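Side-chain contacts in monosaccharide ABC transporter substrate-binding protein, CUT2 family (Acidothermus cellulolyticus, PDB 4RU1), which binds myo-inositol and probably delivers this or related carbohydrates to an ABC-type importer: residues A[109-114]-A[124-129]; A[132-137]-A[247-252]; A[145-150]-A[192-197]; A[235-240]-A[298-303]. All coordinates share one frame; numbering follows the deposited sequence. Where two conformers were deposited one is given.

Interaction 1: residues A[109-114]-A[124-129]; sequences AGIDQW and GQDETV
Ile111 reaches across to Asp126, and these two residues make most of the contact. The tip of the isoleucine, CD1, rests 3.8 Å from Asp126 CA and 4.0 Å from Asp126 CB. The two side chains cross at about a right angle, and the methyl abuts the base of the aspartate. Ile111 is extended, with CG1 anti to the backbone N (chi1 -170°), and this carries CD1 out of its loop. The same methyl lies 4.1 Å from Gln125 O. Ala279 adds a further apolar neighbour to Ile111.

Asp126 is the N-cap of helix 127-140. Its OD1 accepts from Val129 N at 3.1 Å, a nearly straight bond that comes from well above the carboxylate plane. This helix leads from strand 121-124 of one sheet to strand 145-150 of the other. The contact therefore lies at a crossing between the two lobes of a periplasmic binding protein.

A water spans the gap beside the isoleucine. In the Asp112 conformer given, it donates to Asp112 OD1 at 2.9 Å and to Asp126 OD1 at 2.8 Å. Both of its protons are used, which probably eases the approach of two like charges.

Gln125 turns from Ile111 to the helix start. Its NE2 donates to Glu127 OE1 at 2.9 Å, nearly straight and in the amide plane. From the second shell of the pocket, Glu127 OE1 also forms a salt bridge with Arg161 NE, and Arg161 NH1 binds the inositol.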
loop_
_atom_site.group_PDB
_atom_site.type_symbol
_atom_site.label_atom_id
_atom_site.label_comp_id
_atom_site.label_asym_id
_atom_site.label_seq_id
_atom_site.Cartn_x
_atom_site.Cartn_y
_atom_site.Cartn_z
ATOM N N ALA A 109 3.371 -5.438 -0.144
ATOM C CA ALA A 109 2.506 -6.455 0.406
ATOM C C ALA A 109 3.267 -7.710 0.640
ATOM O O ALA A 109 4.020 -8.116 -0.213
ATOM C CB ALA A 109 1.353 -6.722 -0.495
ATOM N N GLY A 110 2.947 -8.399 1.739
ATOM C CA GLY A 110 3.518 -9.700 2.110
ATOM C C GLY A 110 4.594 -9.657 3.184
ATOM O O GLY A 110 5.490 -10.465 3.145
ATOM N N ILE A 111 4.526 -8.725 4.122
ATOM C CA ILE A 111 5.586 -8.544 5.093
ATOM C C ILE A 111 5.789 -9.848 5.945
ATOM O O ILE A 111 6.890 -10.119 6.340
ATOM C CB ILE A 111 5.322 -7.319 6.004
ATOM C CG1 ILE A 111 6.565 -7.011 6.858
ATOM C CG2 ILE A 111 4.100 -7.562 6.945
ATOM C CD1 ILE A 111 6.467 -5.700 7.592
ATOM N N ASP A 112 4.715 -10.615 6.182
ATOM C CA ASP A 112 4.762 -11.881 6.955
ATOM C C ASP A 112 5.261 -13.111 6.150
ATOM O O ASP A 112 5.584 -14.174 6.718
ATOM C CB ASP A 112 3.342 -12.198 7.484
ATOM C CG ASP A 112 2.709 -11.043 8.280
ATOM O OD1 ASP A 112 3.396 -10.411 9.125
ATOM O OD2 ASP A 112 1.487 -10.796 8.071
ATOM N N GLN A 113 5.311 -12.990 4.832
ATOM C CA GLN A 113 5.587 -14.137 3.946
ATOM C C GLN A 113 6.824 -14.037 3.056
ATOM O O GLN A 113 7.164 -14.984 2.338
ATOM C CB GLN A 113 4.369 -14.349 3.070
ATOM C CG GLN A 113 3.141 -14.717 3.857
ATOM C CD GLN A 113 2.316 -13.552 4.335
ATOM O OE1 GLN A 113 2.451 -12.397 3.849
ATOM N NE2 GLN A 113 1.435 -13.834 5.267
ATOM N N TRP A 114 7.503 -12.893 3.013
ATOM C CA TRP A 114 8.585 -12.747 2.038
ATOM C C TRP A 114 9.764 -13.632 2.411
ATOM O O TRP A 114 10.414 -14.173 1.537
ATOM C CB TRP A 114 9.065 -11.276 1.884
ATOM C CG TRP A 114 9.617 -10.710 3.115
ATOM C CD1 TRP A 114 8.931 -10.133 4.093
ATOM C CD2 TRP A 114 10.994 -10.759 3.551
ATOM N NE1 TRP A 114 9.766 -9.801 5.127
ATOM C CE2 TRP A 114 11.063 -10.115 4.784
ATOM C CE3 TRP A 114 12.189 -11.151 2.941
ATOM C CZ2 TRP A 114 12.262 -10.012 5.485
ATOM C CZ3 TRP A 114 13.334 -11.079 3.639
ATOM C CH2 TRP A 114 13.385 -10.491 4.880
ATOM N N GLY A 124 8.349 -1.887 3.304
ATOM C CA GLY A 124 6.997 -1.402 3.482
ATOM C C GLY A 124 6.680 -1.168 4.885
ATOM O O GLY A 124 7.562 -1.167 5.762
ATOM N N GLN A 125 5.390 -1.078 5.175
ATOM C CA GLN A 125 4.993 -0.881 6.565
ATOM C C GLN A 125 4.294 -2.107 7.093
ATOM O O GLN A 125 3.680 -2.907 6.328
ATOM C CB GLN A 125 4.201 0.423 6.718
ATOM C CG GLN A 125 2.730 0.379 6.963
ATOM C CD GLN A 125 2.009 1.671 6.692
ATOM O OE1 GLN A 125 2.593 2.738 6.838
ATOM N NE2 GLN A 125 0.764 1.578 6.300
ATOM N N ASP A 126 4.399 -2.295 8.405
ATOM C CA ASP A 126 3.832 -3.432 9.034
ATOM C C ASP A 126 2.375 -3.070 9.217
ATOM O O ASP A 126 2.043 -2.148 9.973
ATOM C CB ASP A 126 4.526 -3.679 10.402
ATOM C CG ASP A 126 3.948 -4.916 11.131
ATOM O OD1 ASP A 126 2.733 -5.186 11.061
ATOM O OD2 ASP A 126 4.692 -5.608 11.844
ATOM N N GLU A 127 1.540 -3.737 8.455
ATOM C CA GLU A 127 0.175 -3.319 8.315
ATOM C C GLU A 127 -0.696 -3.665 9.551
ATOM O O GLU A 127 -1.652 -2.958 9.868
ATOM C CB GLU A 127 -0.452 -3.865 7.035
ATOM C CG GLU A 127 0.191 -3.395 5.723
ATOM C CD GLU A 127 0.114 -1.886 5.461
ATOM O OE1 GLU A 127 -0.399 -1.130 6.294
ATOM O OE2 GLU A 127 0.627 -1.491 4.385
ATOM N N THR A 128 -0.459 -4.831 10.168
ATOM C CA THR A 128 -1.033 -5.141 11.487
ATOM C C THR A 128 -0.704 -4.043 12.507
ATOM O O THR A 128 -1.590 -3.541 13.176
ATOM C CB THR A 128 -0.610 -6.520 11.972
ATOM O OG1 THR A 128 -1.044 -7.491 10.989
ATOM C CG2 THR A 128 -1.287 -6.811 13.244
ATOM N N VAL A 129 0.579 -3.659 12.593
ATOM C CA VAL A 129 0.940 -2.575 13.523
ATOM C C VAL A 129 0.247 -1.274 13.148
ATOM O O VAL A 129 -0.267 -0.541 14.005
ATOM C CB VAL A 129 2.462 -2.354 13.547
ATOM C CG1 VAL A 129 2.831 -1.136 14.386
ATOM C CG2 VAL A 129 3.115 -3.578 14.120
HETATM O O HOH W 1 2.566 -7.898 10.421
#

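Interaction 2: residues A[132-137]-A[247-252]; sequences QAAGAR and WAIDQQ. With INS (1,2,3,4,5,6-hexahydroxy-cyclohexane), chain M.
Ala134 and Ile249 mark the closest backbone approach, with CA atoms 8.5 Å apart, where helix 127-140 lies against strand 248-250. The site belongs to the second lobe of the periplasmic binding protein fold, where this helix covers a mixed sheet. The strand runs between 226-230, its parallel neighbour, and 285-287, its antiparallel one.

Ala134 CB touches two apolar ends, Trp247 CH2 at 3.9 Å and Ile249 CD1 at 4.1 Å. One turn on, Arg137 lies along a face of the Trp247 indole. Its chain leaves the helix pointing away from its own N (chi1 -170°) and stays extended to NE. CD therefore comes over the five-membered ring in a CH-pi contact, 4.1 Å from its centroid. NE follows at 3.4 Å from Trp247 CD1. The guanidinium is turned 62° from the ring and makes an off-centre cation-pi contact. Its position is also set by carboxylates. Arg137 NE forms a salt bridge with Glu141 and NH2 one with Asp288. Glu141 accepts from Trp247 NE1 as well, so one acid ties both partners.

Past the strand, Asp250 OD1 accepts from Gln252 N at 2.9 Å, an Asx turn. This turn holds Gln251, a residue of the ligand pocket. Gln251 NE2 donates a hydrogen bond to Glu256, which helps to set which way the amide faces. Gln251 OE1 accepts from inositol O6 at 2.9 Å.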
loop_
_atom_site.group_PDB
_atom_site.type_symbol
_atom_site.label_atom_id
_atom_site.label_comp_id
_atom_site.label_asym_id
_atom_site.label_seq_id
_atom_site.Cartn_x
_atom_site.Cartn_y
_atom_site.Cartn_z
ATOM N N GLN A 132 -3.359 -1.643 14.289
ATOM C CA GLN A 132 -3.405 -1.570 15.763
ATOM C C GLN A 132 -3.230 -0.149 16.227
ATOM O O GLN A 132 -3.928 0.273 17.123
ATOM C CB GLN A 132 -2.297 -2.462 16.379
ATOM C CG GLN A 132 -2.534 -3.944 16.164
ATOM C CD GLN A 132 -1.295 -4.808 16.366
ATOM O OE1 GLN A 132 -0.177 -4.329 16.229
ATOM N NE2 GLN A 132 -1.472 -6.063 16.760
ATOM N N ALA A 133 -2.314 0.592 15.608
ATOM C CA ALA A 133 -2.156 2.001 15.969
ATOM C C ALA A 133 -3.396 2.852 15.621
ATOM O O ALA A 133 -3.727 3.761 16.327
ATOM C CB ALA A 133 -0.940 2.559 15.252
ATOM N N ALA A 134 -4.004 2.555 14.462
ATOM C CA ALA A 134 -5.183 3.330 14.033
ATOM C C ALA A 134 -6.364 3.036 15.003
ATOM O O ALA A 134 -7.154 3.906 15.317
ATOM C CB ALA A 134 -5.579 2.932 12.583
ATOM N N GLY A 135 -6.518 1.808 15.460
ATOM C CA GLY A 135 -7.625 1.454 16.370
ATOM C C GLY A 135 -7.494 2.189 17.699
ATOM O O GLY A 135 -8.430 2.795 18.139
ATOM N N ALA A 136 -6.270 2.250 18.220
ATOM C CA ALA A 136 -5.997 2.915 19.477
ATOM C C ALA A 136 -6.169 4.415 19.324
ATOM O O ALA A 136 -6.753 5.061 20.186
ATOM C CB ALA A 136 -4.562 2.598 19.934
ATOM N N ARG A 137 -5.694 4.976 18.228
ATOM C CA ARG A 137 -5.861 6.369 17.976
ATOM C C ARG A 137 -7.350 6.701 17.851
ATOM O O ARG A 137 -7.833 7.683 18.419
ATOM C CB ARG A 137 -5.111 6.824 16.742
ATOM C CG ARG A 137 -5.101 8.343 16.635
ATOM C CD ARG A 137 -4.322 8.786 15.413
ATOM N NE ARG A 137 -4.427 10.210 15.151
ATOM C CZ ARG A 137 -3.394 11.051 15.022
ATOM N NH1 ARG A 137 -2.151 10.602 15.170
ATOM N NH2 ARG A 137 -3.624 12.332 14.722
ATOM N N TRP A 247 -6.988 12.248 9.657
ATOM C CA TRP A 247 -5.584 11.965 9.561
ATOM C C TRP A 247 -5.397 11.032 8.391
ATOM O O TRP A 247 -6.375 10.477 7.889
ATOM C CB TRP A 247 -5.026 11.369 10.856
ATOM C CG TRP A 247 -5.903 10.369 11.527
ATOM C CD1 TRP A 247 -6.659 10.592 12.641
ATOM C CD2 TRP A 247 -6.065 8.959 11.216
ATOM N NE1 TRP A 247 -7.280 9.451 13.038
ATOM C CE2 TRP A 247 -6.978 8.427 12.164
ATOM C CE3 TRP A 247 -5.605 8.122 10.181
ATOM C CZ2 TRP A 247 -7.394 7.063 12.137
ATOM C CZ3 TRP A 247 -6.054 6.753 10.167
ATOM C CH2 TRP A 247 -6.915 6.261 11.152
ATOM N N ALA A 248 -4.141 10.888 7.959
ATOM C CA ALA A 248 -3.740 9.935 6.881
ATOM C C ALA A 248 -2.509 9.258 7.389
ATOM O O ALA A 248 -1.638 9.899 7.976
ATOM C CB ALA A 248 -3.459 10.636 5.585
ATOM N N ILE A 249 -2.410 7.972 7.163
ATOM C CA ILE A 249 -1.249 7.180 7.512
ATOM C C ILE A 249 -0.344 7.060 6.295
ATOM O O ILE A 249 -0.744 6.493 5.264
ATOM C CB ILE A 249 -1.627 5.783 8.014
ATOM C CG1 ILE A 249 -2.530 5.891 9.279
ATOM C CG2 ILE A 249 -0.412 4.959 8.240
ATOM C CD1 ILE A 249 -3.164 4.581 9.711
ATOM N N ASP A 250 0.873 7.557 6.403
ATOM C CA ASP A 250 1.829 7.522 5.314
ATOM C C ASP A 250 2.715 6.273 5.435
ATOM O O ASP A 250 3.276 6.022 6.510
ATOM C CB ASP A 250 2.684 8.776 5.441
ATOM C CG ASP A 250 3.587 9.036 4.273
ATOM O OD1 ASP A 250 3.582 8.354 3.188
ATOM O OD2 ASP A 250 4.364 9.997 4.456
ATOM N N GLN A 251 2.753 5.531 4.336
ATOM C CA GLN A 251 3.636 4.377 4.151
ATOM C C GLN A 251 4.811 4.636 3.234
ATOM O O GLN A 251 5.621 3.726 2.969
ATOM C CB GLN A 251 2.899 3.117 3.656
ATOM C CG GLN A 251 2.378 3.238 2.234
ATOM C CD GLN A 251 1.738 1.952 1.699
ATOM O OE1 GLN A 251 0.533 1.924 1.309
ATOM N NE2 GLN A 251 2.540 0.919 1.612
ATOM N N GLN A 252 4.880 5.854 2.691
ATOM C CA GLN A 252 5.955 6.306 1.784
ATOM C C GLN A 252 6.142 5.362 0.613
ATOM O O GLN A 252 7.210 4.742 0.425
ATOM C CB GLN A 252 7.251 6.575 2.515
ATOM C CG GLN A 252 7.146 7.643 3.574
ATOM C CD GLN A 252 8.486 7.863 4.211
ATOM O OE1 GLN A 252 8.927 7.014 5.058
ATOM N NE2 GLN A 252 9.199 8.848 3.735
HETATM C C1 INS M . -2.284 0.861 -0.579
HETATM C C2 INS M . -3.581 1.012 -1.359
HETATM C C3 INS M . -3.434 0.318 -2.713
HETATM C C4 INS M . -2.931 -1.105 -2.605
HETATM C C5 INS M . -1.624 -1.183 -1.884
HETATM C C6 INS M . -1.664 -0.534 -0.527
HETATM O O1 INS M . -2.361 1.432 0.737
HETATM O O2 INS M . -4.569 0.278 -0.615
HETATM O O3 INS M . -4.750 0.327 -3.300
HETATM O O4 INS M . -2.808 -1.707 -3.918
HETATM O O5 INS M . -1.195 -2.545 -1.663
HETATM O O6 INS M . -0.345 -0.515 0.092
#

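Interaction 3: residues A[145-150]-A[192-197]; sequences HVLCVL and AKLKQD
Leu147 and Leu194 have CA atoms 8.9 Å apart, and the backbones part slightly to 9.9 Å between His145 CA and Asp197 CA. Strand 145-150 faces the last turn of helix 183-196, and His145 and Leu147 both point at it.

With chi1 at 180°, Leu147 turns its CG away from its own backbone N and toward the helix. One branch does the touching. Leu147 CD2 lies 4.0 Å from Lys193 CG, in the lysine conformer given, and 4.3 Å from Leu194 CD2. It is the aliphatic CG of the lysine that touches; the chain bends beyond it.

At the start of the strand, the His145 ring meets Asp197 edge-on. Asp197 OD2 lies in the ring plane, 3.2 Å from His145 CE1, and the carboxylate is turned 61° from the ring. The nearest ring atom is thus a carbon. Both ring nitrogens are hydrogen-bonded to residues beyond the segments: ND1 to Ser199 OG and NE2 to Thr174 OG1. They fix the rotation of the ring. Ser199 OG also bonds Asp197 OD1, so one hydroxyl joins histidine and aspartate.

Behind the strand, Cys148 packs on Cys162 of helix 156-168. The two can form a disulfide, which is absent here. Helices therefore flank strand 145-150 on both faces. Helix 183-196 links strand 172-177 to strand 202-205, a beta-alpha-beta crossover passing over strand 145-150 in the Rossmann-like second lobe.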
loop_
_atom_site.group_PDB
_atom_site.type_symbol
_atom_site.label_atom_id
_atom_site.label_comp_id
_atom_site.label_asym_id
_atom_site.label_seq_id
_atom_site.Cartn_x
_atom_site.Cartn_y
_atom_site.Cartn_z
ATOM N N HIS A 145 -17.832 3.606 16.863
ATOM C CA HIS A 145 -18.234 2.627 15.880
ATOM C C HIS A 145 -17.522 2.899 14.553
ATOM O O HIS A 145 -17.891 3.766 13.784
ATOM C CB HIS A 145 -19.750 2.566 15.712
ATOM C CG HIS A 145 -20.181 1.508 14.746
ATOM N ND1 HIS A 145 -21.488 1.265 14.402
ATOM C CD2 HIS A 145 -19.447 0.569 14.090
ATOM C CE1 HIS A 145 -21.538 0.269 13.534
ATOM N NE2 HIS A 145 -20.306 -0.152 13.305
ATOM N N VAL A 146 -16.460 2.109 14.315
ATOM C CA VAL A 146 -15.699 2.287 13.072
ATOM C C VAL A 146 -16.139 1.346 11.937
ATOM O O VAL A 146 -16.501 0.193 12.186
ATOM C CB VAL A 146 -14.196 2.070 13.331
ATOM C CG1 VAL A 146 -13.888 0.657 13.768
ATOM C CG2 VAL A 146 -13.349 2.447 12.096
ATOM N N LEU A 147 -16.186 1.888 10.709
ATOM C CA LEU A 147 -16.359 1.131 9.468
ATOM C C LEU A 147 -15.061 1.130 8.741
ATOM O O LEU A 147 -14.544 2.212 8.337
ATOM C CB LEU A 147 -17.405 1.851 8.634
ATOM C CG LEU A 147 -17.698 1.200 7.317
ATOM C CD1 LEU A 147 -18.343 -0.150 7.512
ATOM C CD2 LEU A 147 -18.615 2.078 6.460
ATOM N N CYS A 148 -14.500 -0.057 8.543
ATOM C CA CYS A 148 -13.260 -0.193 7.759
ATOM C C CYS A 148 -13.649 -0.622 6.354
ATOM O O CYS A 148 -14.376 -1.609 6.200
ATOM C CB CYS A 148 -12.394 -1.267 8.342
ATOM S SG CYS A 148 -11.520 -0.700 9.798
ATOM N N VAL A 149 -13.215 0.127 5.341
ATOM C CA VAL A 149 -13.634 -0.082 3.938
ATOM C C VAL A 149 -12.479 -0.676 3.202
ATOM O O VAL A 149 -11.402 -0.109 3.226
ATOM C CB VAL A 149 -14.145 1.197 3.291
ATOM C CG1 VAL A 149 -14.541 0.936 1.821
ATOM C CG2 VAL A 149 -15.329 1.738 4.093
ATOM N N LEU A 150 -12.689 -1.843 2.610
ATOM C CA LEU A 150 -11.638 -2.573 1.878
ATOM C C LEU A 150 -11.992 -2.620 0.412
ATOM O O LEU A 150 -13.084 -3.084 0.078
ATOM C CB LEU A 150 -11.489 -4.035 2.374
ATOM C CG LEU A 150 -11.134 -4.146 3.834
ATOM C CD1 LEU A 150 -12.370 -4.451 4.661
ATOM C CD2 LEU A 150 -10.126 -5.294 4.028
ATOM N N ALA A 192 -24.937 4.154 1.457
ATOM C CA ALA A 192 -26.010 3.248 1.891
ATOM C C ALA A 192 -25.707 2.657 3.272
ATOM O O ALA A 192 -26.550 2.669 4.154
ATOM C CB ALA A 192 -26.258 2.186 0.820
ATOM N N LYS A 193 -24.481 2.207 3.488
ATOM C CA LYS A 193 -24.101 1.621 4.743
ATOM C C LYS A 193 -24.215 2.670 5.842
ATOM O O LYS A 193 -24.725 2.404 6.916
ATOM C CB LYS A 193 -22.684 1.033 4.659
ATOM C CG LYS A 193 -22.205 0.488 5.981
ATOM C CD LYS A 193 -22.692 -0.940 6.237
ATOM C CE LYS A 193 -23.263 -1.105 7.644
ATOM N NZ LYS A 193 -24.605 -0.489 7.835
ATOM N N LEU A 194 -23.765 3.911 5.568
ATOM C CA LEU A 194 -23.866 4.975 6.575
ATOM C C LEU A 194 -25.322 5.313 6.912
ATOM O O LEU A 194 -25.660 5.568 8.106
ATOM C CB LEU A 194 -23.137 6.254 6.078
ATOM C CG LEU A 194 -21.629 6.005 5.979
ATOM C CD1 LEU A 194 -20.890 7.228 5.422
ATOM C CD2 LEU A 194 -20.964 5.569 7.293
ATOM N N LYS A 195 -26.176 5.386 5.892
ATOM C CA LYS A 195 -27.604 5.705 6.122
ATOM C C LYS A 195 -28.294 4.608 6.935
ATOM O O LYS A 195 -29.195 4.832 7.747
ATOM C CB LYS A 195 -28.326 5.849 4.730
ATOM C CG LYS A 195 -28.297 7.223 4.139
ATOM C CD LYS A 195 -29.393 7.385 3.082
ATOM C CE LYS A 195 -30.747 7.687 3.716
ATOM N NZ LYS A 195 -31.726 8.175 2.707
ATOM N N GLN A 196 -27.890 3.377 6.663
ATOM C CA GLN A 196 -28.518 2.224 7.290
ATOM C C GLN A 196 -28.124 2.127 8.731
ATOM O O GLN A 196 -28.841 1.519 9.493
ATOM C CB GLN A 196 -28.164 0.964 6.487
ATOM C CG GLN A 196 -28.876 0.947 5.146
ATOM C CD GLN A 196 -28.329 0.009 4.024
ATOM O OE1 GLN A 196 -27.362 -0.726 4.167
ATOM N NE2 GLN A 196 -28.961 0.128 2.862
ATOM N N ASP A 197 -26.931 2.585 9.068
ATOM C CA ASP A 197 -26.496 2.542 10.448
ATOM C C ASP A 197 -25.858 3.883 10.880
ATOM O O ASP A 197 -24.599 4.103 10.804
ATOM C CB ASP A 197 -25.478 1.429 10.671
ATOM C CG ASP A 197 -25.237 1.161 12.122
ATOM O OD1 ASP A 197 -25.696 1.945 12.979
ATOM O OD2 ASP A 197 -24.532 0.186 12.413
#

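Interaction 4: residues A[235-240]-A[298-303]; sequences QVPAEI and FAERGT
Pro237, in the first turn of helix 236-241, presses its ring on Ala299 near the end of helix 293-300. Its predecessor Val236 packs on Ala248 of strand 248-250 instead. Pro237 CG is 3.6 Å from Ala299 CB, and Pro237 CD is 4.1 Å from the same methyl. Another part of this proline meets Glu300: Pro237 CB lies 3.8 Å from Glu300 OE2.

Ala238 comes next and takes part through its backbone. Ala238 N donates to a water at 3.0 Å, and that water donates to Glu300 OE2 at 2.9 Å. The carboxylate thus reaches an amide of the first helical turn indirectly. The amino end of this helix would be expected to suit a negative charge there. Glu300 sends CG to the side of its backbone N (chi1 -79°), and the extended chain beyond it brings OE2 to the water. Its other oxygen, OE1, forms a salt bridge with Lys297.

Just past Glu300, helix 293-300 closes in a Schellman motif. Thr303 N bonds Phe298 O, Gly302 N bonds Ala299 O, and Gly302 takes the positive phi.

Glu239 and Ile240 turn to other parts of the lobe. Glu239 OE1 bonds Gln212 of helix 208-220, and Ile240 packs on Ala248. Helix 236-241 thus touches helix 208-220, strand 248-250 and the end of helix 293-300.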
loop_
_atom_site.group_PDB
_atom_site.type_symbol
_atom_site.label_atom_id
_atom_site.label_comp_id
_atom_site.label_asym_id
_atom_site.label_seq_id
_atom_site.Cartn_x
_atom_site.Cartn_y
_atom_site.Cartn_z
ATOM N N GLN A 235 -5.131 15.286 -3.232
ATOM C CA GLN A 235 -6.223 15.949 -2.530
ATOM C C GLN A 235 -6.176 15.888 -0.995
ATOM O O GLN A 235 -6.818 16.664 -0.306
ATOM C CB GLN A 235 -7.551 15.357 -3.015
ATOM C CG GLN A 235 -7.830 15.639 -4.490
ATOM C CD GLN A 235 -8.946 14.777 -5.013
ATOM O OE1 GLN A 235 -10.062 15.236 -5.239
ATOM N NE2 GLN A 235 -8.656 13.510 -5.180
ATOM N N VAL A 236 -5.442 14.904 -0.466
ATOM C CA VAL A 236 -5.438 14.636 0.958
ATOM C C VAL A 236 -4.923 15.784 1.836
ATOM O O VAL A 236 -5.505 16.087 2.836
ATOM C CB VAL A 236 -4.692 13.311 1.204
ATOM C CG1 VAL A 236 -4.418 13.119 2.681
ATOM C CG2 VAL A 236 -5.564 12.147 0.722
ATOM N N PRO A 237 -3.817 16.426 1.493
ATOM C CA PRO A 237 -3.346 17.515 2.329
ATOM C C PRO A 237 -4.406 18.588 2.655
ATOM O O PRO A 237 -4.590 18.904 3.817
ATOM C CB PRO A 237 -2.166 18.075 1.535
ATOM C CG PRO A 237 -1.637 16.871 0.875
ATOM C CD PRO A 237 -2.873 16.139 0.398
ATOM N N ALA A 238 -5.060 19.111 1.626
ATOM C CA ALA A 238 -6.187 20.066 1.807
ATOM C C ALA A 238 -7.268 19.543 2.697
ATOM O O ALA A 238 -7.823 20.272 3.559
ATOM C CB ALA A 238 -6.776 20.425 0.471
ATOM N N GLU A 239 -7.588 18.266 2.474
ATOM C CA GLU A 239 -8.600 17.574 3.255
ATOM C C GLU A 239 -8.262 17.483 4.727
ATOM O O GLU A 239 -9.136 17.614 5.585
ATOM C CB GLU A 239 -8.927 16.193 2.624
ATOM C CG GLU A 239 -9.680 16.413 1.346
ATOM C CD GLU A 239 -9.665 15.252 0.404
ATOM O OE1 GLU A 239 -8.907 14.260 0.565
ATOM O OE2 GLU A 239 -10.381 15.358 -0.585
ATOM N N ILE A 240 -7.014 17.242 5.077
ATOM C CA ILE A 240 -6.585 17.297 6.480
ATOM C C ILE A 240 -6.664 18.736 7.030
ATOM O O ILE A 240 -7.200 18.975 8.068
ATOM C CB ILE A 240 -5.133 16.776 6.616
ATOM C CG1 ILE A 240 -5.074 15.259 6.322
ATOM C CG2 ILE A 240 -4.565 16.987 7.975
ATOM C CD1 ILE A 240 -3.686 14.698 6.075
ATOM N N PHE A 298 4.672 18.158 -1.551
ATOM C CA PHE A 298 5.176 16.920 -2.141
ATOM C C PHE A 298 4.033 15.974 -2.592
ATOM O O PHE A 298 4.036 15.391 -3.700
ATOM C CB PHE A 298 6.133 16.169 -1.192
ATOM C CG PHE A 298 7.423 16.882 -0.881
ATOM C CD1 PHE A 298 8.223 17.398 -1.873
ATOM C CD2 PHE A 298 7.863 16.965 0.419
ATOM C CE1 PHE A 298 9.426 18.021 -1.560
ATOM C CE2 PHE A 298 9.031 17.598 0.753
ATOM C CZ PHE A 298 9.838 18.109 -0.246
ATOM N N ALA A 299 3.050 15.822 -1.710
ATOM C CA ALA A 299 1.809 15.079 -2.053
ATOM C C ALA A 299 1.086 15.694 -3.253
ATOM O O ALA A 299 0.633 14.991 -4.175
ATOM C CB ALA A 299 0.909 14.988 -0.828
ATOM N N GLU A 300 1.027 17.020 -3.274
ATOM C CA GLU A 300 0.313 17.724 -4.346
ATOM C C GLU A 300 1.010 17.602 -5.731
ATOM O O GLU A 300 0.349 17.685 -6.754
ATOM C CB GLU A 300 0.018 19.167 -3.921
ATOM C CG GLU A 300 -1.203 19.300 -2.953
ATOM C CD GLU A 300 -1.180 20.575 -2.089
ATOM O OE1 GLU A 300 -0.300 21.430 -2.309
ATOM O OE2 GLU A 300 -2.005 20.716 -1.142
ATOM N N ARG A 301 2.336 17.298 -5.771
ATOM C CA ARG A 301 3.016 16.969 -7.026
ATOM C C ARG A 301 3.076 15.473 -7.304
ATOM O O ARG A 301 3.774 15.020 -8.214
ATOM C CB ARG A 301 4.418 17.573 -7.014
ATOM C CG ARG A 301 5.445 16.799 -6.199
ATOM C CD ARG A 301 6.675 17.607 -5.856
ATOM N NE ARG A 301 7.746 16.708 -5.427
ATOM C CZ ARG A 301 8.972 17.107 -5.101
ATOM N NH1 ARG A 301 9.273 18.412 -5.124
ATOM N NH2 ARG A 301 9.892 16.192 -4.726
ATOM N N GLY A 302 2.407 14.667 -6.486
ATOM C CA GLY A 302 2.321 13.227 -6.741
ATOM C C GLY A 302 3.553 12.446 -6.338
ATOM O O GLY A 302 3.718 11.320 -6.794
ATOM N N THR A 303 4.406 12.960 -5.429
ATOM C CA THR A 303 5.620 12.193 -5.134
ATOM C C THR A 303 5.591 11.711 -3.719
ATOM O O THR A 303 6.567 11.095 -3.284
ATOM C CB THR A 303 6.961 12.957 -5.407
ATOM O OG1 THR A 303 6.977 14.126 -4.624
ATOM C CG2 THR A 303 7.070 13.309 -6.897
HETATM O O HOH W 2 -4.319 19.036 -1.252
#

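Overall arrangement
Interaction 1 lies at the passage between the lobes, and the other three lie in or against the second lobe. Interactions 1 and 2 share helix 127-140, with centres 14 Å apart, and touch where Gln125 packs on Gln251 near the inositol. Interactions 2 and 3 involve the same mixed sheet, with centres 19 Å apart, and 3 falls within the chain span between the segments of 2. Interaction 4 packs beside interaction 2 at about 17 Å, between centres, and their segments alternate along the chain. Residues 298-303, near the C-terminus, are thus brought back to the second lobe. Interactions 1 and 2 adjoin the pocket, whereas interaction 3 is peripheral packing.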